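Local structure of modulator protein RSBR (Bacillus subtilis, 2BNL) at residues L70-M81 against I127-W135. The protein is a stressosome component that regulates sigma-B in response to salt and heat stress and stimulates RsbT kinase toward RsbS in vitro, this chain being its N-terminal globin-like domain. Numbering follows the deposited sequence.
Sequences LALRAVQIGLSM and IFNQYSISW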
loop_
_atom_site.group_PDB
_atom_site.type_symbol
_atom_site.label_atom_id
_atom_site.label_comp_id
_atom_site.label_asym_id
_atom_site.label_seq_id
_atom_site.Cartn_x
_atom_site.Cartn_y
_atom_site.Cartn_z
ATOM N N LEU A 70 -9.759 0.596 -14.168
ATOM C CA LEU A 70 -10.280 0.458 -12.818
ATOM C C LEU A 70 -10.021 1.743 -11.999
ATOM O O LEU A 70 -10.912 2.189 -11.236
ATOM C CB LEU A 70 -9.680 -0.727 -12.096
ATOM C CG LEU A 70 -10.004 -0.936 -10.602
ATOM C CD1 LEU A 70 -11.418 -1.012 -10.511
ATOM C CD2 LEU A 70 -9.473 -2.221 -10.119
ATOM N N ALA A 71 -8.815 2.327 -12.121
ATOM C CA ALA A 71 -8.432 3.489 -11.302
ATOM C C ALA A 71 -9.249 4.704 -11.686
ATOM O O ALA A 71 -9.734 5.452 -10.815
ATOM C CB ALA A 71 -6.934 3.756 -11.457
ATOM N N LEU A 72 -9.406 4.916 -12.975
ATOM C CA LEU A 72 -10.217 5.994 -13.493
ATOM C C LEU A 72 -11.674 5.939 -13.071
ATOM O O LEU A 72 -12.265 6.925 -12.648
ATOM C CB LEU A 72 -10.130 6.024 -15.018
ATOM C CG LEU A 72 -10.878 7.093 -15.792
ATOM C CD1 LEU A 72 -10.505 8.476 -15.396
ATOM C CD2 LEU A 72 -10.851 6.917 -17.289
ATOM N N ARG A 73 -12.234 4.734 -13.091
ATOM C CA ARG A 73 -13.614 4.535 -12.620
ATOM C C ARG A 73 -13.695 4.866 -11.148
ATOM O O ARG A 73 -14.662 5.538 -10.702
ATOM C CB ARG A 73 -14.022 3.062 -12.841
ATOM C CG ARG A 73 -15.453 2.705 -12.660
ATOM C CD ARG A 73 -15.636 1.083 -12.895
ATOM N NE ARG A 73 -16.596 0.677 -11.885
ATOM C CZ ARG A 73 -17.049 -0.573 -11.568
ATOM N NH1 ARG A 73 -16.533 -1.708 -12.180
ATOM N NH2 ARG A 73 -18.026 -0.648 -10.570
ATOM N N ALA A 74 -12.745 4.375 -10.367
ATOM C CA ALA A 74 -12.701 4.722 -8.951
ATOM C C ALA A 74 -12.765 6.247 -8.627
ATOM O O ALA A 74 -13.565 6.724 -7.795
ATOM C CB ALA A 74 -11.528 4.025 -8.204
ATOM N N VAL A 75 -11.914 6.988 -9.288
ATOM C CA VAL A 75 -11.962 8.437 -9.281
ATOM C C VAL A 75 -13.335 8.926 -9.656
ATOM O O VAL A 75 -13.902 9.736 -8.883
ATOM C CB VAL A 75 -10.906 9.035 -10.224
ATOM C CG1 VAL A 75 -11.083 10.636 -10.314
ATOM C CG2 VAL A 75 -9.521 8.649 -9.725
ATOM N N GLN A 76 -13.881 8.459 -10.774
ATOM C CA GLN A 76 -15.091 9.092 -11.331
ATOM C C GLN A 76 -16.320 8.867 -10.465
ATOM O O GLN A 76 -17.194 9.718 -10.450
ATOM C CB GLN A 76 -15.339 8.697 -12.755
ATOM C CG GLN A 76 -14.149 9.249 -13.566
ATOM C CD GLN A 76 -14.278 9.087 -15.043
ATOM O OE1 GLN A 76 -13.639 9.846 -15.831
ATOM N NE2 GLN A 76 -15.048 8.126 -15.448
ATOM N N ILE A 77 -16.345 7.712 -9.777
ATOM C CA ILE A 77 -17.457 7.344 -8.917
ATOM C C ILE A 77 -17.280 7.928 -7.565
ATOM O O ILE A 77 -18.160 7.728 -6.793
ATOM C CB ILE A 77 -17.807 5.807 -8.932
ATOM C CG1 ILE A 77 -16.715 4.997 -8.182
ATOM C CG2 ILE A 77 -18.140 5.352 -10.421
ATOM C CD1 ILE A 77 -16.932 3.480 -8.001
ATOM N N GLY A 78 -16.163 8.624 -7.258
ATOM C CA GLY A 78 -16.056 9.303 -5.950
ATOM C C GLY A 78 -15.376 8.488 -4.834
ATOM O O GLY A 78 -15.447 8.855 -3.663
ATOM N N LEU A 79 -14.725 7.380 -5.162
ATOM C CA LEU A 79 -13.875 6.672 -4.140
ATOM C C LEU A 79 -12.604 7.511 -3.961
ATOM O O LEU A 79 -11.974 7.880 -4.913
ATOM C CB LEU A 79 -13.527 5.263 -4.524
ATOM C CG LEU A 79 -14.708 4.374 -4.926
ATOM C CD1 LEU A 79 -14.020 2.998 -5.177
ATOM C CD2 LEU A 79 -15.796 4.359 -3.831
ATOM N N SER A 80 -12.280 7.880 -2.733
ATOM C CA SER A 80 -10.974 8.518 -2.451
ATOM C C SER A 80 -9.857 7.546 -2.513
ATOM O O SER A 80 -10.054 6.330 -2.508
ATOM C CB SER A 80 -10.987 9.117 -1.043
ATOM O OG SER A 80 -11.177 8.150 -0.044
HETATM N N MSE A 81 -8.635 8.092 -2.539
HETATM C CA MSE A 81 -7.414 7.298 -2.593
HETATM C C MSE A 81 -7.369 6.579 -1.279
HETATM O O MSE A 81 -6.961 5.445 -1.217
HETATM C CB MSE A 81 -6.161 8.165 -2.790
HETATM C CG MSE A 81 -4.953 7.491 -2.512
HETATM SE SE MSE A 81 -4.401 6.237 -3.897
HETATM C CE MSE A 81 -4.290 5.336 -2.936
ATOM N N ILE A 127 -2.029 0.399 -9.442
ATOM C CA ILE A 127 -3.342 0.998 -9.273
ATOM C C ILE A 127 -3.307 2.388 -8.602
ATOM O O ILE A 127 -4.003 3.358 -9.058
ATOM C CB ILE A 127 -4.366 0.016 -8.579
ATOM C CG1 ILE A 127 -4.652 -1.223 -9.409
ATOM C CG2 ILE A 127 -5.674 0.772 -8.172
ATOM C CD1 ILE A 127 -5.350 -2.326 -8.657
ATOM N N PHE A 128 -2.589 2.500 -7.499
ATOM C CA PHE A 128 -2.509 3.781 -6.806
ATOM C C PHE A 128 -1.943 4.832 -7.818
ATOM O O PHE A 128 -2.394 5.973 -7.889
ATOM C CB PHE A 128 -1.625 3.714 -5.549
ATOM C CG PHE A 128 -2.053 2.740 -4.520
ATOM C CD1 PHE A 128 -3.375 2.388 -4.374
ATOM C CD2 PHE A 128 -1.166 2.229 -3.660
ATOM C CE1 PHE A 128 -3.759 1.472 -3.413
ATOM C CE2 PHE A 128 -1.540 1.358 -2.642
ATOM C CZ PHE A 128 -2.876 0.952 -2.575
ATOM N N ASN A 129 -0.874 4.430 -8.543
ATOM C CA ASN A 129 -0.252 5.358 -9.506
ATOM C C ASN A 129 -1.254 5.886 -10.521
ATOM O O ASN A 129 -1.295 7.048 -10.817
ATOM C CB ASN A 129 0.921 4.647 -10.168
ATOM C CG ASN A 129 1.857 5.589 -10.905
ATOM O OD1 ASN A 129 2.344 6.576 -10.369
ATOM N ND2 ASN A 129 2.101 5.288 -12.172
ATOM N N GLN A 130 -2.087 4.990 -11.054
ATOM C CA GLN A 130 -3.061 5.367 -12.154
ATOM C C GLN A 130 -4.201 6.174 -11.588
ATOM O O GLN A 130 -4.677 7.084 -12.203
ATOM C CB GLN A 130 -3.569 4.102 -12.835
ATOM C CG GLN A 130 -2.540 3.520 -13.776
ATOM C CD GLN A 130 -2.086 4.495 -14.904
ATOM O OE1 GLN A 130 -2.875 5.139 -15.562
ATOM N NE2 GLN A 130 -0.851 4.476 -15.160
ATOM N N TYR A 131 -4.505 5.921 -10.334
ATOM C CA TYR A 131 -5.485 6.734 -9.612
ATOM C C TYR A 131 -5.033 8.216 -9.575
ATOM O O TYR A 131 -5.785 9.192 -9.930
ATOM C CB TYR A 131 -5.660 6.185 -8.191
ATOM C CG TYR A 131 -6.709 6.926 -7.445
ATOM C CD1 TYR A 131 -8.023 6.415 -7.372
ATOM C CD2 TYR A 131 -6.460 8.148 -6.920
ATOM C CE1 TYR A 131 -9.036 7.133 -6.671
ATOM C CE2 TYR A 131 -7.470 8.872 -6.220
ATOM C CZ TYR A 131 -8.736 8.330 -6.105
ATOM O OH TYR A 131 -9.727 9.109 -5.509
ATOM N N SER A 132 -3.805 8.414 -9.093
ATOM C CA SER A 132 -3.217 9.745 -8.940
ATOM C C SER A 132 -3.040 10.412 -10.311
ATOM O O SER A 132 -3.344 11.591 -10.460
ATOM C CB SER A 132 -1.838 9.667 -8.184
ATOM O OG SER A 132 -1.303 10.982 -7.920
ATOM N N ILE A 133 -2.568 9.648 -11.284
ATOM C CA ILE A 133 -2.328 10.128 -12.656
ATOM C C ILE A 133 -3.593 10.593 -13.239
ATOM O O ILE A 133 -3.576 11.602 -13.896
ATOM C CB ILE A 133 -1.604 9.103 -13.542
ATOM C CG1 ILE A 133 -0.137 9.085 -13.205
ATOM C CG2 ILE A 133 -1.839 9.372 -15.033
ATOM C CD1 ILE A 133 0.618 7.887 -13.768
ATOM N N SER A 134 -4.728 9.979 -12.922
ATOM C CA SER A 134 -6.004 10.448 -13.477
ATOM C C SER A 134 -6.170 11.950 -13.179
ATOM O O SER A 134 -6.795 12.720 -13.955
ATOM C CB SER A 134 -7.124 9.599 -13.001
ATOM O OG SER A 134 -6.979 8.295 -13.613
ATOM N N TRP A 135 -5.533 12.433 -12.113
ATOM C CA TRP A 135 -5.627 13.876 -11.737
ATOM C C TRP A 135 -4.490 14.727 -12.318
ATOM O O TRP A 135 -4.780 15.772 -12.922
ATOM C CB TRP A 135 -5.654 14.019 -10.246
ATOM C CG TRP A 135 -6.935 13.530 -9.586
ATOM C CD1 TRP A 135 -7.075 12.441 -8.711
ATOM C CD2 TRP A 135 -8.248 14.123 -9.715
ATOM N NE1 TRP A 135 -8.375 12.401 -8.217
ATOM C CE2 TRP A 135 -9.120 13.413 -8.824
ATOM C CE3 TRP A 135 -8.747 15.249 -10.373
ATOM C CZ2 TRP A 135 -10.523 13.771 -8.679
ATOM C CZ3 TRP A 135 -10.146 15.617 -10.199
ATOM C CH2 TRP A 135 -10.999 14.851 -9.378
#
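Y131 drives its phenol between the end of helix 64-76 and the turn that follows, a knob in the hole formed by A71, A74, V75 and the selenomethionine M81. V75 CG2 lies over one face of the ring, a CH-pi contact 3.6 Å from the centroid and 17° off the normal. The opposite face has M81 CA above it, toward the rim, while M81 SE makes an oblique Met-aromatic contact. In the plane of the ring, the hydroxyl donates to a lone pair of L79 O at 2.6 Å. Y131 CG is anti to the backbone N (chi1 -176°), which swings the ring across to helix 64-76 and brings the OH to that carbonyl. A phenylalanine in its place would probably keep the CH-pi and Met-aromatic contacts but leave L79 O without this donor, and the turn less firmly tied to helix 109-135.

Toward the base of the Y131 side chain the backbones come close: A71 CB rests 3.4 Å from Y131 N, so the helices, crossing at -54°, approach to 8.1 Å between axes. V75 splits its branches, CG1 packing against the six-membered side of the W135 indole, 3.6 Å from CZ2. S134 OG turns back to Q130 O at 3.0 Å, from the opposite face to S134 N, and L72 CD1 packs near it. M81 SE also meets F128 obliquely, 4.0 Å from CD1.

Further out, G78 closes helix 64-76 in a Schellman motif and S80 caps the next helix through F83 N, and together they probably fix the carbonyl of L79 and the backbone of M81 around the phenol. F128 also meets F128 of the second subunit. Within this globin-like domain, one directed bond and largely apolar packing fasten the corner between two helices to the C-terminal helix, at the dimer interface.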